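Baccell_00875 (PDB 5NO8) is a polysaccharide lyase that probably removes L-rhamnose caps from the glucuronic acid of complex arabinogalactan proteins. Local coordinates at residues V258-N263 and K326-D331; R274-S279 and G301-V306; A285-M290 and D319-G324. All coordinates share one frame; numbering follows the deposited sequence.

Contact 1 of 3, residues V258-N263 and K326-D331; sequences VLVSCN and KQTHAD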
loop_
_atom_site.group_PDB
_atom_site.type_symbol
_atom_site.label_atom_id
_atom_site.label_comp_id
_atom_site.label_asym_id
_atom_site.label_seq_id
_atom_site.Cartn_x
_atom_site.Cartn_y
_atom_site.Cartn_z
ATOM N N VAL A 258 23.062 0.362 -5.750
ATOM C CA VAL A 258 22.586 1.269 -6.799
ATOM C C VAL A 258 21.128 1.581 -6.582
ATOM O O VAL A 258 20.428 0.856 -5.859
ATOM C CB VAL A 258 22.800 0.689 -8.220
ATOM C CG1 VAL A 258 24.262 0.332 -8.443
ATOM C CG2 VAL A 258 21.926 -0.524 -8.483
ATOM N N LEU A 259 20.668 2.674 -7.197
ATOM C CA LEU A 259 19.270 3.089 -7.133
ATOM C C LEU A 259 18.732 3.164 -8.557
ATOM O O LEU A 259 19.321 3.833 -9.420
ATOM C CB LEU A 259 19.120 4.467 -6.467
ATOM C CG LEU A 259 19.442 4.497 -4.986
ATOM C CD1 LEU A 259 19.722 5.928 -4.573
ATOM C CD2 LEU A 259 18.306 3.878 -4.182
ATOM N N VAL A 260 17.625 2.475 -8.795
ATOM C CA VAL A 260 16.947 2.503 -10.078
ATOM C C VAL A 260 15.697 3.348 -9.949
ATOM O O VAL A 260 14.993 3.276 -8.956
ATOM C CB VAL A 260 16.609 1.079 -10.534
ATOM C CG1 VAL A 260 15.839 1.072 -11.840
ATOM C CG2 VAL A 260 17.903 0.321 -10.735
ATOM N N SER A 261 15.412 4.136 -10.986
ATOM C CA SER A 261 14.178 4.883 -11.041
ATOM C C SER A 261 13.764 5.061 -12.504
ATOM O O SER A 261 14.612 5.070 -13.396
ATOM C CB SER A 261 14.343 6.249 -10.379
ATOM O OG SER A 261 15.479 6.908 -10.902
ATOM N N CYS A 262 12.470 5.272 -12.704
ATOM C CA CYS A 262 11.894 5.504 -14.028
ATOM C C CYS A 262 11.191 6.847 -14.020
ATOM O O CYS A 262 10.763 7.325 -12.982
ATOM C CB CYS A 262 10.884 4.421 -14.380
ATOM S SG CYS A 262 11.561 2.739 -14.314
ATOM N N ASN A 263 11.011 7.437 -15.199
ATOM C CA ASN A 263 10.291 8.699 -15.284
ATOM C C ASN A 263 8.838 8.518 -14.835
ATOM O O ASN A 263 8.269 9.413 -14.210
ATOM C CB ASN A 263 10.426 9.347 -16.678
ATOM C CG ASN A 263 9.859 8.497 -17.786
ATOM O OD1 ASN A 263 10.180 7.321 -17.901
ATOM N ND2 ASN A 263 8.966 9.074 -18.583
ATOM N N LYS A 326 26.186 -8.708 -10.537
ATOM C CA LYS A 326 25.078 -8.040 -9.854
ATOM C C LYS A 326 23.931 -7.802 -10.831
ATOM O O LYS A 326 24.148 -7.599 -12.052
ATOM C CB LYS A 326 25.532 -6.703 -9.276
ATOM C CG LYS A 326 26.772 -6.754 -8.409
ATOM C CD LYS A 326 26.430 -7.078 -6.986
ATOM C CE LYS A 326 27.671 -7.052 -6.115
ATOM N NZ LYS A 326 27.398 -7.805 -4.863
ATOM N N GLN A 327 22.715 -7.788 -10.280
ATOM C CA GLN A 327 21.530 -7.464 -11.057
ATOM C C GLN A 327 20.488 -6.829 -10.202
ATOM O O GLN A 327 20.346 -7.138 -9.021
ATOM C CB GLN A 327 20.928 -8.666 -11.777
ATOM C CG GLN A 327 20.355 -9.747 -10.899
ATOM C CD GLN A 327 19.784 -10.890 -11.718
ATOM O OE1 GLN A 327 20.352 -11.985 -11.746
ATOM N NE2 GLN A 327 18.656 -10.642 -12.389
ATOM N N THR A 328 19.740 -5.949 -10.826
ATOM C CA THR A 328 18.562 -5.363 -10.175
ATOM C C THR A 328 17.565 -5.002 -11.247
ATOM O O THR A 328 17.858 -5.163 -12.434
ATOM C CB THR A 328 18.956 -4.171 -9.250
ATOM O OG1 THR A 328 17.843 -3.773 -8.431
ATOM C CG2 THR A 328 19.462 -2.958 -9.997
ATOM N N HIS A 329 16.387 -4.537 -10.847
ATOM C CA HIS A 329 15.313 -4.291 -11.789
ATOM C C HIS A 329 14.368 -3.156 -11.397
ATOM O O HIS A 329 14.448 -2.600 -10.292
ATOM C CB HIS A 329 14.521 -5.588 -12.001
ATOM C CG HIS A 329 13.492 -5.863 -10.943
ATOM N ND1 HIS A 329 13.817 -6.282 -9.677
ATOM C CD2 HIS A 329 12.145 -5.734 -10.964
ATOM C CE1 HIS A 329 12.704 -6.449 -8.976
ATOM N NE2 HIS A 329 11.675 -6.119 -9.731
ATOM N N ALA A 330 13.522 -2.819 -12.364
ATOM C CA ALA A 330 12.343 -1.981 -12.183
ATOM C C ALA A 330 11.132 -2.646 -12.815
ATOM O O ALA A 330 11.263 -3.337 -13.825
ATOM C CB ALA A 330 12.556 -0.624 -12.798
ATOM N N ASP A 331 9.956 -2.449 -12.205
ATOM C CA ASP A 331 8.690 -3.026 -12.699
ATOM C C ASP A 331 7.781 -1.898 -13.214
ATOM O O ASP A 331 7.390 -1.020 -12.439
ATOM C CB ASP A 331 7.956 -3.769 -11.596
ATOM C CG ASP A 331 8.718 -4.978 -11.084
ATOM O OD1 ASP A 331 9.154 -5.807 -11.925
ATOM O OD2 ASP A 331 8.860 -5.104 -9.833
#
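V260 spans T328 and A330 with its two methyl groups, and this fork is the middle of the contact. CG2 of V260 lies 3.7 Å from CG2 of T328. CG1 of V260 lies 3.8 Å from CB of A330 and also passes near the carbonyl oxygen of H329. The split follows from the V260 torsion: CG1 is anti to the backbone N (chi1 177°), and CG2 is anti to the carbonyl carbon.

The apolar row continues on either side of V260. V258 CG2 comes within 3.8 Å of T328 CG2, so this one methyl of T328 serves two valines. V258 and T328 run past each other in opposite directions. At the other end the sulfur SG of C262 rests 3.8 Å from CB of A330.

OG1 of T328 and NE2 of H329 find their partners away from these methyls. T328 turns OG1 anti to its backbone N (chi1 -169°) and bonds it to the carbonyl oxygen of G170. Its methyl is thereby presented to the valines. H329 points away from the seam. Its NE2 donates to OD2 of D331 at 3.0 Å. The acceptor lies close to the imidazole plane, while the donor stands above the carboxylate plane. The H329 ring also meets W168.

The two strands run roughly parallel, with axes 7.2 Å apart at 24°. They are not neighbours in their mixed sheet, and they face each other through side chains. The chemistry is consistent with methyls and one sulfur holding the two strands face to face, with OG1 of T328 and NE2 of H329 satisfied by other partners.

Contact 2 of 3, residues R274-S279 and G301-V306; sequences RVECRS and GNLCFV
E276 OE2 is gripped twice by R274, whose guanidinium also lies flat on the ring of F305 across the contact. NE of R274 donates to OE2 of E276 at 2.9 Å, meeting the anti lone pair of that oxygen. NH2 of R274 reaches the same oxygen at 3.3 Å. Both bonds lie in the guanidinium plane, so this salt bridge fixes the group's rotation.

The guanidinium covers one face of F305 in a cation-pi stack. CZ of R274 is 4.0 Å from the centroid of the F305 ring, and the planes differ by 23°. An extended R274 chain, with CG anti to the backbone N (chi1 178°), carries the charge this far. NH1 of R274 has a further salt bridge to E307.

L303 lies between the two arginines. Its CD1 packs 3.8 Å from CB of E276, and its CD2 meets the edge of the R274 guanidinium. CB of L303 sits over one face of the R278 guanidinium. The R278 chain bends back, and its NH1 donates to OD1 of N302 at 2.9 Å. This bond is not straight, at 136°, and the guanidinium and amide planes are almost perpendicular.

The backbones form an antiparallel pair. V275 with V306 and C277 with C304 are the hydrogen-bonded pairs, and C277 N to C304 O is 2.7 Å. S279 N adds a bond to N302 O. V275, C277, C304 and V306 share the other face, where F320 covers V275, C277 and V306.

The chemistry implies two unlike faces on one strand pair: a charged and aromatic one with two arginines held separately on either side of L303, and an apolar one turned into the domain.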
loop_
_atom_site.group_PDB
_atom_site.type_symbol
_atom_site.label_atom_id
_atom_site.label_comp_id
_atom_site.label_asym_id
_atom_site.label_seq_id
_atom_site.Cartn_x
_atom_site.Cartn_y
_atom_site.Cartn_z
ATOM N N ARG A 274 12.232 6.341 -19.667
ATOM C CA ARG A 274 13.618 6.597 -19.331
ATOM C C ARG A 274 13.885 5.910 -17.994
ATOM O O ARG A 274 13.266 6.259 -17.009
ATOM C CB ARG A 274 13.937 8.085 -19.224
ATOM C CG ARG A 274 15.391 8.351 -18.829
ATOM C CD ARG A 274 15.683 9.850 -18.746
ATOM N NE ARG A 274 17.028 10.113 -18.252
ATOM C CZ ARG A 274 18.094 10.484 -18.968
ATOM N NH1 ARG A 274 18.045 10.662 -20.285
ATOM N NH2 ARG A 274 19.232 10.714 -18.343
ATOM N N VAL A 275 14.805 4.955 -17.979
ATOM C CA VAL A 275 15.098 4.178 -16.773
ATOM C C VAL A 275 16.550 4.421 -16.399
ATOM O O VAL A 275 17.431 4.232 -17.229
ATOM C CB VAL A 275 14.861 2.664 -17.011
ATOM C CG1 VAL A 275 14.915 1.906 -15.696
ATOM C CG2 VAL A 275 13.559 2.451 -17.726
ATOM N N GLU A 276 16.792 4.865 -15.159
ATOM C CA GLU A 276 18.110 5.287 -14.690
ATOM C C GLU A 276 18.605 4.365 -13.605
ATOM O O GLU A 276 17.822 3.947 -12.756
ATOM C CB GLU A 276 18.012 6.696 -14.100
ATOM C CG GLU A 276 17.742 7.755 -15.163
ATOM C CD GLU A 276 17.858 9.183 -14.642
ATOM O OE1 GLU A 276 18.044 9.383 -13.414
ATOM O OE2 GLU A 276 17.749 10.096 -15.474
ATOM N N CYS A 277 19.890 4.045 -13.650
ATOM C CA CYS A 277 20.573 3.292 -12.611
ATOM C C CYS A 277 21.728 4.179 -12.098
ATOM O O CYS A 277 22.703 4.442 -12.823
ATOM C CB CYS A 277 21.081 1.982 -13.179
ATOM S SG CYS A 277 21.877 0.889 -11.957
ATOM N N ARG A 278 21.597 4.644 -10.858
ATOM C CA ARG A 278 22.556 5.576 -10.250
ATOM C C ARG A 278 23.423 4.827 -9.256
ATOM O O ARG A 278 22.916 4.049 -8.436
ATOM C CB ARG A 278 21.797 6.708 -9.559
ATOM C CG ARG A 278 22.616 7.657 -8.686
ATOM C CD ARG A 278 23.377 8.691 -9.485
ATOM N NE ARG A 278 22.495 9.600 -10.213
ATOM C CZ ARG A 278 22.922 10.516 -11.081
ATOM N NH1 ARG A 278 24.221 10.661 -11.332
ATOM N NH2 ARG A 278 22.045 11.276 -11.720
ATOM N N SER A 279 24.721 5.099 -9.298
ATOM C CA SER A 279 25.690 4.527 -8.367
ATOM C C SER A 279 26.546 5.658 -7.779
ATOM O O SER A 279 26.429 6.808 -8.206
ATOM C CB SER A 279 26.576 3.511 -9.062
ATOM O OG SER A 279 27.095 4.061 -10.270
ATOM N N GLY A 301 29.271 8.884 -16.528
ATOM C CA GLY A 301 29.850 8.787 -15.177
ATOM C C GLY A 301 29.102 7.777 -14.313
ATOM O O GLY A 301 29.008 6.611 -14.675
ATOM N N ASN A 302 28.535 8.221 -13.197
ATOM C CA ASN A 302 27.838 7.291 -12.295
ATOM C C ASN A 302 26.317 7.163 -12.540
ATOM O O ASN A 302 25.540 6.840 -11.624
ATOM C CB ASN A 302 28.170 7.620 -10.845
ATOM C CG ASN A 302 27.640 8.948 -10.409
ATOM O OD1 ASN A 302 26.876 9.601 -11.123
ATOM N ND2 ASN A 302 28.069 9.378 -9.220
ATOM N N LEU A 303 25.918 7.399 -13.789
ATOM C CA LEU A 303 24.570 7.221 -14.242
ATOM C C LEU A 303 24.606 6.308 -15.452
ATOM O O LEU A 303 25.383 6.530 -16.381
ATOM C CB LEU A 303 23.945 8.553 -14.631
ATOM C CG LEU A 303 22.533 8.418 -15.213
ATOM C CD1 LEU A 303 21.569 7.938 -14.122
ATOM C CD2 LEU A 303 22.064 9.736 -15.830
ATOM N N CYS A 304 23.787 5.262 -15.427
ATOM C CA CYS A 304 23.546 4.401 -16.586
ATOM C C CYS A 304 22.076 4.507 -16.871
ATOM O O CYS A 304 21.291 4.448 -15.932
ATOM C CB CYS A 304 23.861 2.964 -16.252
ATOM S SG CYS A 304 25.617 2.648 -16.298
ATOM N N PHE A 305 21.687 4.714 -18.129
ATOM C CA PHE A 305 20.280 4.815 -18.455
ATOM C C PHE A 305 19.898 4.179 -19.783
ATOM O O PHE A 305 20.724 3.977 -20.673
ATOM C CB PHE A 305 19.756 6.257 -18.375
ATOM C CG PHE A 305 20.336 7.187 -19.421
ATOM C CD1 PHE A 305 21.566 7.804 -19.212
ATOM C CD2 PHE A 305 19.667 7.422 -20.615
ATOM C CE1 PHE A 305 22.103 8.654 -20.170
ATOM C CE2 PHE A 305 20.203 8.274 -21.581
ATOM C CZ PHE A 305 21.417 8.887 -21.351
ATOM N N VAL A 306 18.622 3.837 -19.850
ATOM C CA VAL A 306 17.963 3.254 -20.993
ATOM C C VAL A 306 16.824 4.178 -21.381
ATOM O O VAL A 306 16.092 4.676 -20.505
ATOM C CB VAL A 306 17.352 1.888 -20.575
ATOM C CG1 VAL A 306 16.449 1.307 -21.642
ATOM C CG2 VAL A 306 18.449 0.917 -20.245
#

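Contact 3 of 3, residues A285-M290 and D319-G324; sequences ACTAKM and DFYYNG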
loop_
_atom_site.group_PDB
_atom_site.type_symbol
_atom_site.label_atom_id
_atom_site.label_comp_id
_atom_site.label_asym_id
_atom_site.label_seq_id
_atom_site.Cartn_x
_atom_site.Cartn_y
_atom_site.Cartn_z
ATOM N N ALA A 285 30.871 -2.645 -16.886
ATOM C CA ALA A 285 30.186 -3.568 -17.762
ATOM C C ALA A 285 28.688 -3.600 -17.455
ATOM O O ALA A 285 28.123 -4.673 -17.176
ATOM C CB ALA A 285 30.806 -4.950 -17.619
ATOM N N CYS A 286 28.056 -2.424 -17.497
ATOM C CA CYS A 286 26.623 -2.325 -17.221
ATOM C C CYS A 286 25.843 -2.583 -18.497
ATOM O O CYS A 286 26.123 -1.951 -19.514
ATOM C CB CYS A 286 26.260 -0.961 -16.692
ATOM S SG CYS A 286 24.503 -0.862 -16.244
ATOM N N THR A 287 24.929 -3.549 -18.460
ATOM C CA THR A 287 24.052 -3.855 -19.585
ATOM C C THR A 287 22.627 -3.893 -19.049
ATOM O O THR A 287 22.397 -3.916 -17.822
ATOM C CB THR A 287 24.347 -5.230 -20.233
ATOM O OG1 THR A 287 24.313 -6.261 -19.240
ATOM C CG2 THR A 287 25.701 -5.236 -20.941
ATOM N N ALA A 288 21.674 -3.892 -19.959
ATOM C CA ALA A 288 20.280 -3.904 -19.575
ATOM C C ALA A 288 19.438 -4.772 -20.454
ATOM O O ALA A 288 19.797 -5.051 -21.600
ATOM C CB ALA A 288 19.724 -2.503 -19.578
ATOM N N LYS A 289 18.287 -5.177 -19.917
ATOM C CA LYS A 289 17.290 -5.923 -20.672
ATOM C C LYS A 289 15.891 -5.363 -20.400
ATOM O O LYS A 289 15.639 -4.785 -19.337
ATOM C CB LYS A 289 17.316 -7.404 -20.332
ATOM C CG LYS A 289 18.598 -8.119 -20.716
ATOM C CD LYS A 289 18.604 -9.610 -20.396
ATOM C CE LYS A 289 20.024 -10.180 -20.582
ATOM N NZ LYS A 289 20.006 -11.657 -20.335
ATOM N N MET A 290 15.023 -5.503 -21.395
ATOM C CA MET A 290 13.622 -5.132 -21.309
ATOM C C MET A 290 12.837 -6.401 -21.585
ATOM O O MET A 290 12.942 -6.953 -22.692
ATOM C CB MET A 290 13.297 -4.075 -22.363
ATOM C CG MET A 290 11.884 -3.617 -22.376
ATOM S SD MET A 290 11.769 -2.311 -23.647
ATOM C CE MET A 290 10.005 -2.208 -23.643
ATOM N N ASP A 319 15.766 -4.908 -16.442
ATOM C CA ASP A 319 16.863 -5.466 -15.642
ATOM C C ASP A 319 18.175 -4.747 -15.961
ATOM O O ASP A 319 18.432 -4.477 -17.133
ATOM C CB ASP A 319 17.042 -6.958 -15.906
ATOM C CG ASP A 319 15.938 -7.798 -15.319
ATOM O OD1 ASP A 319 15.846 -7.930 -14.072
ATOM O OD2 ASP A 319 15.152 -8.357 -16.091
ATOM N N PHE A 320 18.926 -4.354 -14.927
ATOM C CA PHE A 320 20.319 -3.923 -15.085
ATOM C C PHE A 320 21.272 -5.004 -14.569
ATOM O O PHE A 320 21.029 -5.624 -13.540
ATOM C CB PHE A 320 20.603 -2.636 -14.330
ATOM C CG PHE A 320 19.965 -1.437 -14.934
ATOM C CD1 PHE A 320 20.604 -0.715 -15.927
ATOM C CD2 PHE A 320 18.705 -1.037 -14.522
ATOM C CE1 PHE A 320 20.001 0.387 -16.504
ATOM C CE2 PHE A 320 18.101 0.067 -15.083
ATOM C CZ PHE A 320 18.740 0.786 -16.074
ATOM N N TYR A 321 22.366 -5.202 -15.298
ATOM C CA TYR A 321 23.381 -6.192 -14.962
ATOM C C TYR A 321 24.674 -5.421 -14.909
ATOM O O TYR A 321 24.965 -4.644 -15.831
ATOM C CB TYR A 321 23.473 -7.284 -16.022
ATOM C CG TYR A 321 22.191 -8.046 -16.174
ATOM C CD1 TYR A 321 21.901 -9.150 -15.366
ATOM C CD2 TYR A 321 21.228 -7.618 -17.077
ATOM C CE1 TYR A 321 20.699 -9.825 -15.494
ATOM C CE2 TYR A 321 20.030 -8.283 -17.194
ATOM C CZ TYR A 321 19.777 -9.369 -16.410
ATOM O OH TYR A 321 18.570 -9.984 -16.543
ATOM N N TYR A 322 25.440 -5.583 -13.832
ATOM C CA TYR A 322 26.585 -4.698 -13.566
ATOM C C TYR A 322 27.598 -5.381 -12.649
ATOM O O TYR A 322 27.275 -6.321 -11.929
ATOM C CB TYR A 322 26.156 -3.322 -12.987
ATOM C CG TYR A 322 25.331 -3.424 -11.742
ATOM C CD1 TYR A 322 23.986 -3.797 -11.811
ATOM C CD2 TYR A 322 25.879 -3.188 -10.493
ATOM C CE1 TYR A 322 23.229 -3.961 -10.659
ATOM C CE2 TYR A 322 25.124 -3.309 -9.349
ATOM C CZ TYR A 322 23.792 -3.704 -9.437
ATOM O OH TYR A 322 23.048 -3.895 -8.264
ATOM N N ASN A 323 28.834 -4.888 -12.714
ATOM C CA ASN A 323 29.919 -5.314 -11.800
ATOM C C ASN A 323 30.125 -6.827 -11.737
ATOM O O ASN A 323 30.283 -7.428 -10.664
ATOM C CB ASN A 323 29.716 -4.695 -10.398
ATOM C CG ASN A 323 29.796 -3.176 -10.398
ATOM O OD1 ASN A 323 29.569 -2.520 -9.365
ATOM N ND2 ASN A 323 30.067 -2.604 -11.534
ATOM N N GLY A 324 30.038 -7.451 -12.896
ATOM C CA GLY A 324 30.328 -8.872 -13.045
ATOM C C GLY A 324 29.186 -9.798 -12.728
ATOM O O GLY A 324 28.873 -10.661 -13.533
HETATM O O HOH W 1 28.987 -6.870 -15.481
#
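Y321 packs against T287 and K289 of the neighbouring strand, and its atoms meet them in order. CB of Y321 is 3.5 Å from OG1 of T287. CG is somewhat farther from the same hydroxyl oxygen. CD2 comes near both OG1 and the carbonyl oxygen of T287, and that carbonyl oxygen lies at the ring edge. CE2 then touches the lysine chain, 3.7 Å from CD of K289. At the tip, OH of Y321 is 3.9 Å from CD of K289. CG of Y321 is anti to its carbonyl carbon (chi1 -61°), which brings the CE2 side of the ring to the K289 chain. The extended lysine chain crosses it at about a right angle.

On the other face A288 and F320 pair. A288 CB packs obliquely on F320, 4.2 Å from CD1. C286 brings its sulfur to the edge of the same ring: SG of C286 is 3.9 Å from CD1 of F320, a Cys sulfur-aromatic contact. With SG anti to the backbone N (chi1 -176°), the sulfur reaches that edge.

Four backbone bonds join the antiparallel strands. T287 N and Y321 O are linked at 2.8 Å, as are Y321 N and T287 O. K289 and D319 exchange a second pair of bonds. Beyond the strand ends a water receives a bond from G324 N and donates to A285 O, 2.9 Å from each.

The D319 carboxylate has a salt bridge to R317. Strand 287-290 lies between strands 314-322 and 293-300 in the sheet, and strand 314-322 is bordered on its far side by strand 326-335. A288 also packs on V306 of strand 303-309, while Y321 touches Q327 of strand 326-335.

From the N terminus the chain first lays down 258-263, then 274-279 and 285-290. It returns through 301-306, which closes contact 2, and 319-324, which closes contact 3. Contact 1 closes last, at 326-331, and its loop encloses both others. Contacts 2 and 3 cross, because their segments alternate. All three belong to one mixed sheet. Strand 259-262 borders strand 272-278, with S261 O near E276 N, and strand 326-335 borders strand 314-322, with T328 O near F320 N. Contacts 2 and 3 meet through side chains: the sulfurs SG of C304 and SG of C286 lie 3.7 Å apart.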